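Long-range contact in geobacter metallireducens SMUG1 (Geobacter metallireducens, PDB 5H9I), which belongs to the uracil-DNA glycosylase superfamily and holds xanthine and pentanoic acid in separate pockets: residues S22-L34 against P142-T154. Residues are numbered along the deposited sequence; the frame is centred on the assembly and turned at random.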
# COMPACT_ATOMS: atom_id res chain seq x y z
N SER A 22 -15.08 -8.07 -11.62
CA SER A 22 -16.21 -7.18 -11.66
C SER A 22 -16.65 -6.84 -10.27
O SER A 22 -16.61 -7.69 -9.38
CB SER A 22 -17.41 -7.81 -12.42
OG SER A 22 -17.03 -8.01 -13.77
N PHE A 23 -17.10 -5.60 -10.11
CA PHE A 23 -17.63 -5.12 -8.86
C PHE A 23 -18.95 -4.42 -9.15
O PHE A 23 -19.08 -3.76 -10.16
CB PHE A 23 -16.66 -4.18 -8.16
CG PHE A 23 -15.30 -4.79 -7.95
CD1 PHE A 23 -15.06 -5.52 -6.79
CD2 PHE A 23 -14.29 -4.66 -8.93
CE1 PHE A 23 -13.83 -6.12 -6.60
CE2 PHE A 23 -13.04 -5.23 -8.69
CZ PHE A 23 -12.85 -5.99 -7.55
N SER A 24 -19.88 -4.55 -8.23
CA SER A 24 -21.21 -3.95 -8.43
C SER A 24 -21.64 -3.25 -7.19
O SER A 24 -20.92 -3.22 -6.19
CB SER A 24 -22.22 -5.00 -8.85
OG SER A 24 -22.24 -6.07 -7.94
N SER A 25 -22.84 -2.66 -7.27
CA SER A 25 -23.37 -1.83 -6.20
C SER A 25 -23.14 -2.55 -4.84
O SER A 25 -23.29 -3.76 -4.77
CB SER A 25 -24.88 -1.54 -6.48
OG SER A 25 -25.29 -0.30 -5.93
N PRO A 26 -22.72 -1.81 -3.76
CA PRO A 26 -22.65 -0.37 -3.86
C PRO A 26 -21.34 0.21 -4.48
O PRO A 26 -21.16 1.43 -4.46
CB PRO A 26 -22.66 0.05 -2.41
CG PRO A 26 -21.78 -0.93 -1.79
CD PRO A 26 -22.09 -2.24 -2.50
N VAL A 27 -20.49 -0.64 -5.03
CA VAL A 27 -19.36 -0.08 -5.85
C VAL A 27 -19.87 0.51 -7.14
O VAL A 27 -20.48 -0.19 -7.94
CB VAL A 27 -18.30 -1.17 -6.18
CG1 VAL A 27 -17.09 -0.59 -6.93
CG2 VAL A 27 -17.82 -1.90 -4.90
N ALA A 28 -19.61 1.80 -7.36
CA ALA A 28 -19.83 2.43 -8.64
C ALA A 28 -18.58 2.76 -9.39
O ALA A 28 -18.63 2.94 -10.60
CB ALA A 28 -20.64 3.70 -8.48
N HIS A 29 -17.43 2.96 -8.68
CA HIS A 29 -16.22 3.39 -9.35
C HIS A 29 -15.05 2.59 -8.73
O HIS A 29 -15.04 2.36 -7.53
CB HIS A 29 -15.87 4.83 -9.06
CG HIS A 29 -16.95 5.75 -9.45
ND1 HIS A 29 -16.98 6.30 -10.71
CD2 HIS A 29 -18.05 6.20 -8.80
CE1 HIS A 29 -18.06 7.06 -10.83
NE2 HIS A 29 -18.74 6.98 -9.71
N VAL A 30 -14.13 2.24 -9.59
CA VAL A 30 -12.92 1.52 -9.17
C VAL A 30 -11.74 2.25 -9.77
O VAL A 30 -11.65 2.36 -10.99
CB VAL A 30 -12.95 0.05 -9.61
CG1 VAL A 30 -11.67 -0.68 -9.22
CG2 VAL A 30 -14.13 -0.68 -9.01
N TYR A 31 -10.81 2.72 -8.94
CA TYR A 31 -9.59 3.35 -9.39
C TYR A 31 -8.39 2.38 -9.27
O TYR A 31 -8.22 1.82 -8.28
CB TYR A 31 -9.23 4.56 -8.52
CG TYR A 31 -10.12 5.81 -8.53
CD1 TYR A 31 -11.33 5.85 -9.16
CD2 TYR A 31 -9.70 6.92 -7.89
CE1 TYR A 31 -12.09 6.99 -9.14
CE2 TYR A 31 -10.45 8.07 -7.86
CZ TYR A 31 -11.64 8.10 -8.49
OH TYR A 31 -12.38 9.23 -8.46
N ASN A 32 -7.58 2.30 -10.30
CA ASN A 32 -6.36 1.45 -10.29
C ASN A 32 -5.10 2.26 -10.63
O ASN A 32 -4.70 2.45 -11.79
CB ASN A 32 -6.51 0.31 -11.24
CG ASN A 32 -5.40 -0.68 -11.10
OD1 ASN A 32 -4.46 -0.44 -10.32
ND2 ASN A 32 -5.60 -1.83 -11.75
N PRO A 33 -4.44 2.81 -9.58
CA PRO A 33 -3.26 3.65 -9.73
C PRO A 33 -2.10 2.86 -10.42
O PRO A 33 -1.16 3.50 -10.89
CB PRO A 33 -2.93 4.17 -8.34
CG PRO A 33 -3.84 3.45 -7.51
CD PRO A 33 -4.93 2.78 -8.19
N LEU A 34 -2.17 1.53 -10.41
CA LEU A 34 -1.15 0.76 -11.12
C LEU A 34 -1.20 1.06 -12.56
O LEU A 34 -0.18 0.89 -13.27
CB LEU A 34 -1.30 -0.76 -10.91
CG LEU A 34 -1.32 -1.26 -9.52
CD1 LEU A 34 -1.33 -2.78 -9.39
CD2 LEU A 34 -0.14 -0.70 -8.68
N PRO A 142 -4.35 -2.72 -4.46
CA PRO A 142 -4.02 -1.42 -5.05
C PRO A 142 -5.22 -0.59 -5.52
O PRO A 142 -5.02 0.55 -5.93
CB PRO A 142 -3.21 -1.81 -6.24
CG PRO A 142 -3.83 -3.07 -6.70
CD PRO A 142 -4.10 -3.83 -5.41
N LEU A 143 -6.41 -1.14 -5.43
CA LEU A 143 -7.62 -0.46 -5.95
C LEU A 143 -8.26 0.37 -4.91
O LEU A 143 -8.29 -0.03 -3.72
CB LEU A 143 -8.55 -1.56 -6.35
CG LEU A 143 -8.14 -2.49 -7.45
CD1 LEU A 143 -9.23 -3.54 -7.68
CD2 LEU A 143 -7.70 -1.81 -8.72
N LEU A 144 -8.88 1.49 -5.33
CA LEU A 144 -9.76 2.31 -4.49
C LEU A 144 -11.23 2.12 -5.00
O LEU A 144 -11.40 2.09 -6.19
CB LEU A 144 -9.37 3.76 -4.62
CG LEU A 144 -10.06 4.74 -3.73
CD1 LEU A 144 -9.34 4.87 -2.41
CD2 LEU A 144 -10.21 6.11 -4.32
N PHE A 145 -12.16 1.83 -4.09
CA PHE A 145 -13.54 1.56 -4.39
C PHE A 145 -14.39 2.72 -3.88
O PHE A 145 -14.29 3.12 -2.70
CB PHE A 145 -13.94 0.23 -3.72
CG PHE A 145 -13.12 -0.92 -4.14
CD1 PHE A 145 -13.41 -1.64 -5.28
CD2 PHE A 145 -12.12 -1.36 -3.30
CE1 PHE A 145 -12.67 -2.75 -5.64
CE2 PHE A 145 -11.34 -2.46 -3.67
CZ PHE A 145 -11.64 -3.14 -4.79
N LEU A 146 -15.29 3.22 -4.73
CA LEU A 146 -16.21 4.29 -4.32
C LEU A 146 -17.68 3.94 -4.64
O LEU A 146 -17.92 3.29 -5.62
CB LEU A 146 -15.86 5.59 -5.05
CG LEU A 146 -14.42 6.10 -5.03
CD1 LEU A 146 -14.22 7.28 -6.00
CD2 LEU A 146 -13.97 6.48 -3.64
N THR A 147 -18.56 4.47 -3.79
CA THR A 147 -19.98 4.44 -4.10
C THR A 147 -20.28 5.42 -5.19
O THR A 147 -19.47 6.31 -5.53
CB THR A 147 -20.78 4.87 -2.87
OG1 THR A 147 -20.55 6.26 -2.59
CG2 THR A 147 -20.41 3.99 -1.65
N ALA A 148 -21.51 5.33 -5.69
CA ALA A 148 -21.94 6.32 -6.69
C ALA A 148 -21.89 7.75 -6.18
O ALA A 148 -21.74 8.68 -6.96
CB ALA A 148 -23.40 5.96 -7.13
N GLU A 149 -22.01 7.98 -4.88
CA GLU A 149 -21.84 9.31 -4.32
C GLU A 149 -20.39 9.67 -3.97
O GLU A 149 -20.09 10.70 -3.38
CB GLU A 149 -22.71 9.47 -3.07
CG GLU A 149 -24.21 9.23 -3.30
CD GLU A 149 -24.56 7.76 -3.51
OE1 GLU A 149 -23.91 6.79 -2.92
OE2 GLU A 149 -25.54 7.57 -4.26
N GLY A 150 -19.46 8.83 -4.35
CA GLY A 150 -18.06 9.21 -4.13
C GLY A 150 -17.54 8.78 -2.77
O GLY A 150 -16.46 9.20 -2.42
N GLY A 151 -18.27 7.94 -2.04
CA GLY A 151 -17.83 7.52 -0.66
C GLY A 151 -16.89 6.34 -0.77
O GLY A 151 -17.12 5.39 -1.57
N ASN A 152 -15.88 6.36 0.13
CA ASN A 152 -14.95 5.24 0.11
C ASN A 152 -15.59 3.92 0.55
O ASN A 152 -16.38 3.89 1.49
CB ASN A 152 -13.78 5.61 1.03
CG ASN A 152 -12.60 4.69 0.80
OD1 ASN A 152 -12.13 4.57 -0.33
ND2 ASN A 152 -12.18 4.01 1.85
N ILE A 153 -15.21 2.81 -0.03
CA ILE A 153 -15.68 1.49 0.31
C ILE A 153 -14.39 0.69 0.59
O ILE A 153 -13.67 0.40 -0.36
CB ILE A 153 -16.50 0.76 -0.77
CG1 ILE A 153 -17.75 1.57 -1.26
CG2 ILE A 153 -16.85 -0.65 -0.35
CD1 ILE A 153 -18.35 1.04 -2.55
N THR A 154 -14.10 0.37 1.84
CA THR A 154 -12.92 -0.48 2.16
C THR A 154 -13.15 -1.87 1.73
O THR A 154 -14.24 -2.33 1.63
CB THR A 154 -12.62 -0.42 3.67
OG1 THR A 154 -13.78 -0.77 4.42
CG2 THR A 154 -12.24 0.93 4.00
O HOH W 1 -23.17 3.05 -5.05
O HOH W 2 -21.24 8.20 -9.56
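Phe-23 and Phe-145 both carry CG beside the backbone N (chi1 near -57°), and these torsions bring their rings together in an edge-to-face pair. Phe-145 CE1 stands 3.6 Å above the plane of the Phe-23 ring, over its centre, with the planes at 63°. Val-30 CG2 and Val-27 CG1 approach Phe-145 CD1, while Leu-166 of helix 160-181 also touches Phe-145. On the side of His-29 and Tyr-31, Leu-144 has CG anti to its backbone N (chi1 -174°) and runs alongside Tyr-31, CD2 to CD2 at 3.7 Å. Leu-146 CD1 reaches the phenol end, 3.7 Å from Tyr-31 CZ; the hydroxyl itself is hydrogen-bonded to Lys-100 O and His-97 N.

Strands 29-31 and 144-146 pair antiparallel in a small three-stranded sheet, separate from the four-stranded parallel sheet, and are bonded in both directions between Tyr-31 and Leu-144. Ahead of Tyr-31 in the chain, Ala-28 and His-29 both face Leu-146, a classic beta bulge: Leu-146 O accepts from Ala-28 N at 2.8 Å and from His-29 N at 3.1 Å. One water joins Pro-26 O to Ala-148 N, and another links His-29 NE2 to Ala-148 O. At the other end, Asn-32 OD1 caps helix 33-36 by accepting from Leu-34 N, while Leu-143 CD2 lies 3.5 Å from Asn-32 CB. Leu-143 O bonds to Asn-61 ND2, and Asn-61 lines the xanthine pocket; the Leu-144 side chain is about 8 Å from the xanthine.

Two N-H donors thus pin the bulge, and the phenylalanine cluster sets the strand pair against helix 160-181. Pro-142 O is a probable cost, buried without a hydrogen-bonding partner beneath Pro-33 CD at 3.2 Å, which has no N-H to offer.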